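Local structure of transcriptional activator ToxR (Vibrio vulnificus, 6UTC) at residues Pro34-Gln37 and Ala38-Pro41. The protein is a membrane-spanning transcription activator whose periplasmic domain, the part described here, probably senses bile salts and interacts with its partner ToxS. Residues are numbered along the deposited sequence; the frame is centred on the assembly and turned at random.
Sequences PPLQ and AWMP. With SO4 (sulfate ion), chain B.
L36 and W39 meet through both backbone and side chain, in a turn of 3-10 helix that leads into helix 40-52. Two i to i+3 hydrogen bonds follow one another here. W39 N donates to L36 O at 2.8 Å; the M40 N to Q37 O bond, 3.0 Å, is the straighter of the two (166°). P41 lacks an amide hydrogen, but so early in a helix it can take its place without breaking the pattern, and its ring suits a helical phi.

Apolar packing runs alongside. The W39 indole is turned back toward L36, its CG beside the backbone N and anti to the carbonyl carbon (chi1 -73°); CD1 then lies 3.9 Å from L36 CD2, while L36 O sits in plane at the ring edge. The turn lies in the first half of the crossover between parallel strands 25-30 and 62-67, where the chain enters helix 40-52 of a beta-alpha-beta unit. Branched L36 and broad W39 suit the buried side, where both touch L73 of strand 72-78; W39 NE1 is satisfied by G68 O. On a different side, the Q37 and M40 side chains cross at about a right angle. The amide end of Q37, bent back at chi2, lies against the M40 CG methylene by van der Waals contact, with OE1 3.9 Å from M40 CG.

A sulfate, probably from the crystallisation liquor, takes the amides at the start of the turn: L36 N reaches O2 at 3.0 Å and, more bent, O3 at 3.2 Å, and Q37 N shares O3. R17 NH2 also binds this anion.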
ATOM      1  N   PRO A  34      -5.338  -7.303  12.609  1.00 13.16           N
ATOM      2  CA  PRO A  34      -4.532  -8.521  12.764  1.00 13.45           C
ATOM      3  C   PRO A  34      -3.207  -8.421  12.026  1.00 15.17           C
ATOM      4  O   PRO A  34      -3.007  -7.535  11.171  1.00 15.30           O
ATOM      5  CB  PRO A  34      -5.428  -9.607  12.138  1.00 15.67           C
ATOM      6  CG  PRO A  34      -6.824  -9.073  12.250  1.00 18.95           C
ATOM      7  CD  PRO A  34      -6.676  -7.589  12.063  1.00 14.61           C
ATOM      8  N   PRO A  35      -2.282  -9.345  12.291  1.00 17.17           N
ATOM      9  CA  PRO A  35      -0.932  -9.234  11.730  1.00 18.01           C
ATOM     10  C   PRO A  35      -0.913  -9.309  10.208  1.00 15.89           C
ATOM     11  O   PRO A  35      -1.688 -10.033   9.584  1.00 17.01           O
ATOM     12  CB  PRO A  35      -0.189 -10.419  12.358  1.00 19.49           C
ATOM     13  CG  PRO A  35      -0.991 -10.773  13.583  1.00 23.59           C
ATOM     14  CD  PRO A  35      -2.399 -10.485  13.224  1.00 19.91           C
ATOM     15  N   LEU A  36       0.003  -8.540   9.620  1.00 16.43           N
ATOM     16  CA  LEU A  36       0.183  -8.495   8.177  1.00 16.95           C
ATOM     17  C   LEU A  36       1.617  -8.751   7.741  1.00 19.68           C
ATOM     18  O   LEU A  36       1.898  -8.667   6.542  1.00 17.93           O
ATOM     19  CB  LEU A  36      -0.285  -7.143   7.624  1.00 17.83           C
ATOM     20  CG  LEU A  36      -1.791  -6.923   7.667  1.00 14.84           C
ATOM     21  CD1 LEU A  36      -2.111  -5.485   7.287  1.00 17.64           C
ATOM     22  CD2 LEU A  36      -2.511  -7.902   6.737  1.00 17.40           C
ATOM     23  N   GLN A  37       2.517  -9.090   8.666  1.00 19.34           N
ATOM     24  CA  GLN A  37       3.932  -9.260   8.329  1.00 24.66           C
ATOM     25  C   GLN A  37       4.150 -10.165   7.114  1.00 22.34           C
ATOM     26  O   GLN A  37       5.030  -9.901   6.282  1.00 21.29           O
ATOM     27  CB  GLN A  37       4.698  -9.779   9.556  1.00 28.80           C
ATOM     28  CG  GLN A  37       6.174 -10.065   9.308  1.00 31.84           C
ATOM     29  CD  GLN A  37       6.943  -8.843   8.847  1.00 39.39           C
ATOM     30  OE1 GLN A  37       6.704  -7.730   9.316  1.00 43.65           O
ATOM     31  NE2 GLN A  37       7.872  -9.045   7.916  1.00 41.17           N
ATOM     32  N   ALA A  38       3.346 -11.218   6.974  1.00 20.44           N
ATOM     33  CA  ALA A  38       3.520 -12.147   5.862  1.00 22.78           C
ATOM     34  C   ALA A  38       3.327 -11.485   4.499  1.00 20.30           C
ATOM     35  O   ALA A  38       3.822 -11.999   3.489  1.00 21.91           O
ATOM     36  CB  ALA A  38       2.555 -13.325   5.993  1.00 24.03           C
ATOM     37  N   TRP A  39       2.606 -10.377   4.441  1.00 17.22           N
ATOM     38  CA  TRP A  39       2.378  -9.682   3.185  1.00 16.13           C
ATOM     39  C   TRP A  39       3.480  -8.700   2.839  1.00 15.60           C
ATOM     40  O   TRP A  39       3.441  -8.117   1.756  1.00 13.84           O
ATOM     41  CB  TRP A  39       1.055  -8.918   3.252  1.00 15.32           C
ATOM     42  CG  TRP A  39      -0.153  -9.797   3.194  1.00 14.34           C
ATOM     43  CD1 TRP A  39      -0.819 -10.364   4.252  1.00 13.99           C
ATOM     44  CD2 TRP A  39      -0.855 -10.196   2.017  1.00 13.47           C
ATOM     45  NE1 TRP A  39      -1.888 -11.099   3.792  1.00 15.39           N
ATOM     46  CE2 TRP A  39      -1.941 -10.998   2.425  1.00 15.12           C
ATOM     47  CE3 TRP A  39      -0.679  -9.946   0.653  1.00 14.82           C
ATOM     48  CZ2 TRP A  39      -2.837 -11.559   1.523  1.00 16.54           C
ATOM     49  CZ3 TRP A  39      -1.573 -10.505  -0.251  1.00 16.57           C
ATOM     50  CH2 TRP A  39      -2.643 -11.297   0.193  1.00 17.03           C
ATOM     51  N   MET A  40       4.461  -8.498   3.716  1.00 15.07           N
ATOM     52  CA  MET A  40       5.403  -7.409   3.481  1.00 17.14           C
ATOM     53  C   MET A  40       6.170  -7.509   2.169  1.00 15.56           C
ATOM     54  O   MET A  40       6.315  -6.471   1.512  1.00 14.29           O
ATOM     55  CB  MET A  40       6.304  -7.144   4.695  1.00 18.96           C
ATOM     56  CG  MET A  40       5.603  -6.424   5.858  1.00 23.99           C
ATOM     57  SD  MET A  40       4.775  -4.851   5.452  1.00 23.93           S
ATOM     58  CE  MET A  40       6.063  -3.943   4.601  1.00 26.50           C
ATOM     59  N   PRO A  41       6.676  -8.666   1.728  1.00 15.52           N
ATOM     60  CA  PRO A  41       7.370  -8.674   0.434  1.00 14.92           C
ATOM     61  C   PRO A  41       6.477  -8.241  -0.712  1.00 13.17           C
ATOM     62  O   PRO A  41       6.933  -7.523  -1.612  1.00 12.85           O
ATOM     63  CB  PRO A  41       7.861 -10.121   0.308  1.00 16.77           C
ATOM     64  CG  PRO A  41       8.013 -10.565   1.703  1.00 19.74           C
ATOM     65  CD  PRO A  41       6.849  -9.948   2.433  1.00 17.85           C
TER
HETATM   66  S   SO4 B 301       2.113  -7.102  12.290  1.00 21.94           S
HETATM   67  O1  SO4 B 301       1.697  -7.560  13.613  1.00 28.16           O
HETATM   68  O2  SO4 B 301       0.974  -6.524  11.585  1.00 20.42           O
HETATM   69  O3  SO4 B 301       2.579  -8.269  11.532  1.00 24.37           O
HETATM   70  O4  SO4 B 301       3.184  -6.124  12.438  1.00 26.44           O